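Local coordinates for CrtC domain-containing protein (Fusarium vanettenii 77-13-4, PDB 7A0Q) that probably hydrates the isoflavonoid phytoalexin kievitone, acting as a kievitone hydratase of the lyase class, at residues R89-N94 with Q306-E311. Numbering follows the deposited sequence.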
ATOM      1  N   ARG A  89       2.834  11.528  -4.425  1.00 14.59           N
ATOM      2  CA  ARG A  89       2.326  10.965  -5.664  1.00 15.79           C
ATOM      3  C   ARG A  89       0.971  10.321  -5.400  1.00 15.75           C
ATOM      4  O   ARG A  89       0.657   9.923  -4.272  1.00 15.48           O
ATOM      5  CB  ARG A  89       3.327   9.967  -6.289  1.00 16.90           C
ATOM      6  CG  ARG A  89       3.715   8.802  -5.393  1.00 16.86           C
ATOM      7  CD  ARG A  89       4.864   8.024  -6.022  1.00 18.40           C
ATOM      8  NE  ARG A  89       5.219   6.848  -5.233  1.00 18.79           N
ATOM      9  CZ  ARG A  89       6.173   5.984  -5.572  1.00 18.60           C
ATOM     10  NH1 ARG A  89       6.877   6.176  -6.689  1.00 18.28           N
ATOM     11  NH2 ARG A  89       6.427   4.933  -4.800  1.00 17.26           N
ATOM     12  N   ALA A  90       0.144  10.272  -6.437  1.00 17.28           N
ATOM     13  CA  ALA A  90      -1.230   9.815  -6.262  1.00 17.01           C
ATOM     14  C   ALA A  90      -1.770   9.342  -7.598  1.00 19.17           C
ATOM     15  O   ALA A  90      -1.312   9.778  -8.658  1.00 18.53           O
ATOM     16  CB  ALA A  90      -2.129  10.927  -5.700  1.00 17.19           C
ATOM     17  N   SER A  91      -2.786   8.482  -7.532  1.00 18.70           N
ATOM     18  CA  SER A  91      -3.417   7.985  -8.748  1.00 19.19           C
ATOM     19  C   SER A  91      -4.872   7.640  -8.475  1.00 17.44           C
ATOM     20  O   SER A  91      -5.282   7.428  -7.329  1.00 17.49           O
ATOM     21  CB  SER A  91      -2.683   6.761  -9.313  1.00 18.02           C
ATOM     22  OG  SER A  91      -2.814   5.626  -8.464  1.00 19.13           O
ATOM     23  N   THR A  92      -5.655   7.594  -9.553  1.00 18.84           N
ATOM     24  CA  THR A  92      -7.022   7.096  -9.502  1.00 16.09           C
ATOM     25  C   THR A  92      -7.215   6.098 -10.625  1.00 17.99           C
ATOM     26  O   THR A  92      -6.676   6.278 -11.721  1.00 20.42           O
ATOM     27  CB  THR A  92      -8.059   8.216  -9.640  1.00 20.47           C
ATOM     28  OG1 THR A  92      -7.961   8.770 -10.957  1.00 22.91           O
ATOM     29  CG2 THR A  92      -7.817   9.312  -8.609  1.00 18.69           C
ATOM     30  N   LEU A  93      -7.972   5.039 -10.342  1.00 18.46           N
ATOM     31  CA  LEU A  93      -8.308   4.018 -11.327  1.00 19.78           C
ATOM     32  C   LEU A  93      -9.810   3.800 -11.282  1.00 21.80           C
ATOM     33  O   LEU A  93     -10.357   3.484 -10.222  1.00 19.48           O
ATOM     34  CB  LEU A  93      -7.568   2.702 -11.050  1.00 19.56           C
ATOM     35  CG  LEU A  93      -7.899   1.526 -11.979  1.00 19.98           C
ATOM     36  CD1 LEU A  93      -7.409   1.798 -13.401  1.00 20.60           C
ATOM     37  CD2 LEU A  93      -7.337   0.212 -11.439  1.00 20.65           C
ATOM     38  N   ASN A  94     -10.470   3.987 -12.423  1.00 21.36           N
ATOM     39  CA  ASN A  94     -11.887   3.678 -12.567  1.00 23.23           C
ATOM     40  C   ASN A  94     -12.029   2.198 -12.911  1.00 23.28           C
ATOM     41  O   ASN A  94     -11.558   1.754 -13.963  1.00 24.72           O
ATOM     42  CB  ASN A  94     -12.505   4.558 -13.656  1.00 25.26           C
ATOM     43  CG  ASN A  94     -14.007   4.333 -13.826  1.00 26.84           C
ATOM     44  OD1 ASN A  94     -14.485   3.202 -13.813  1.00 27.62           O
ATOM     45  ND2 ASN A  94     -14.750   5.418 -14.012  1.00 28.93           N
ATOM     46  N   GLN A 306      -0.645   1.149 -14.895  1.00 20.81           N
ATOM     47  CA  GLN A 306      -0.882   1.624 -13.529  1.00 22.09           C
ATOM     48  C   GLN A 306       0.436   2.085 -12.917  1.00 20.76           C
ATOM     49  O   GLN A 306       0.774   1.758 -11.776  1.00 20.96           O
ATOM     50  CB  GLN A 306      -1.538   0.549 -12.661  1.00 20.68           C
ATOM     51  CG  GLN A 306      -2.824  -0.033 -13.238  1.00 21.10           C
ATOM     52  CD  GLN A 306      -3.540  -0.944 -12.266  1.00 21.35           C
ATOM     53  OE1 GLN A 306      -4.122  -0.488 -11.289  1.00 20.64           O
ATOM     54  NE2 GLN A 306      -3.482  -2.251 -12.519  1.00 20.16           N
ATOM     55  N   GLU A 307       1.199   2.869 -13.684  1.00 19.49           N
ATOM     56  CA  GLU A 307       2.534   3.307 -13.292  1.00 18.25           C
ATOM     57  C   GLU A 307       2.535   4.774 -12.874  1.00 21.57           C
ATOM     58  O   GLU A 307       2.127   5.651 -13.648  1.00 21.10           O
ATOM     59  CB  GLU A 307       3.531   3.098 -14.431  1.00 17.83           C
ATOM     60  CG  GLU A 307       4.945   3.481 -14.036  1.00 20.77           C
ATOM     61  CD  GLU A 307       5.901   3.455 -15.215  1.00 21.73           C
ATOM     62  OE1 GLU A 307       5.465   3.784 -16.342  1.00 25.69           O
ATOM     63  OE2 GLU A 307       7.078   3.110 -15.000  1.00 22.14           O
ATOM     64  N   LEU A 308       3.009   5.034 -11.658  1.00 19.00           N
ATOM     65  CA  LEU A 308       3.349   6.382 -11.223  1.00 19.58           C
ATOM     66  C   LEU A 308       4.703   6.744 -11.818  1.00 22.30           C
ATOM     67  O   LEU A 308       5.702   6.084 -11.521  1.00 19.95           O
ATOM     68  CB  LEU A 308       3.404   6.450  -9.696  1.00 21.27           C
ATOM     69  CG  LEU A 308       2.199   5.888  -8.934  1.00 21.15           C
ATOM     70  CD1 LEU A 308       2.433   5.899  -7.438  1.00 23.27           C
ATOM     71  CD2 LEU A 308       0.991   6.710  -9.256  1.00 21.43           C
ATOM     72  N   VAL A 309       4.745   7.782 -12.649  1.00 23.34           N
ATOM     73  CA  VAL A 309       5.923   8.086 -13.458  1.00 23.84           C
ATOM     74  C   VAL A 309       6.691   9.230 -12.814  1.00 20.01           C
ATOM     75  O   VAL A 309       6.227  10.377 -12.788  1.00 24.72           O
ATOM     76  CB  VAL A 309       5.546   8.431 -14.900  1.00 20.64           C
ATOM     77  CG1 VAL A 309       6.810   8.753 -15.688  1.00 25.39           C
ATOM     78  CG2 VAL A 309       4.787   7.284 -15.530  1.00 21.05           C
ATOM     79  N   GLY A 310       7.891   8.930 -12.325  1.00 20.43           N
ATOM     80  CA  GLY A 310       8.746   9.922 -11.720  1.00 23.02           C
ATOM     81  C   GLY A 310       9.873  10.327 -12.656  1.00 26.15           C
ATOM     82  O   GLY A 310       9.982   9.862 -13.785  1.00 28.44           O
ATOM     83  N   GLU A 311      10.722  11.214 -12.149  1.00 25.84           N
ATOM     84  CA  GLU A 311      11.896  11.638 -12.894  1.00 29.19           C
ATOM     85  C   GLU A 311      13.092  10.717 -12.691  1.00 34.43           C
ATOM     86  O   GLU A 311      14.012  10.730 -13.514  1.00 36.44           O
ATOM     87  CB  GLU A 311      12.260  13.076 -12.507  1.00 30.60           C
ATOM     88  CG  GLU A 311      11.143  14.069 -12.820  1.00 37.12           C
ATOM     89  CD  GLU A 311      11.554  15.521 -12.642  1.00 50.46           C
ATOM     90  OE1 GLU A 311      11.754  15.954 -11.484  1.00 48.54           O
ATOM     91  OE2 GLU A 311      11.670  16.232 -13.665  1.00 56.93           O
TER
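L308 reaches from the end of strand 295-308 onto the face of strand 86-94, and its two methyl groups divide the work. CD1 rests against the arginine chain of R89, 3.5 Å from CD and 3.7 Å from NE, and lies over one face of the guanidinium group. The other methyl, CD2, sits 3.7 Å from CB of S91 and also approaches the carbonyl oxygen of A90. The leucine therefore bridges R89 and S91, whose side chains project from the same face of the strand, while A90 between them turns its methyl the other way and offers only backbone.

R89 stands up from its strand, its CG staggered between backbone N and C (chi1 58°) and the chain extended from there to NE. The extended chain crosses the L308 side chain at about a right angle and presents its aliphatic part broadside to the methyl. NE is hydrogen-bonded to ND1 of H78 on the adjoining strand 72-81, which helps to fix the direction of the guanidinium.

Farther along, L93 meets Q306. Methyl CD2 of L93 lies 3.3 Å from the amide oxygen OE1 of Q306, a close van der Waals contact; that oxygen accepts a hydrogen bond from the backbone N of F321, and NE2 donates to the carbonyl oxygen of T303. The glutamine amide is thereby held at both ends, in a buried setting.

The touching residues are all buried, and the contact is mainly side-chain packing, without backbone pairing between the segments. It joins the CrtC N-terminal lipocalin domain to the eight-stranded, up-and-down antiparallel barrel of the lipocalin-like domain, an interface between two beta domains of the calycin clan.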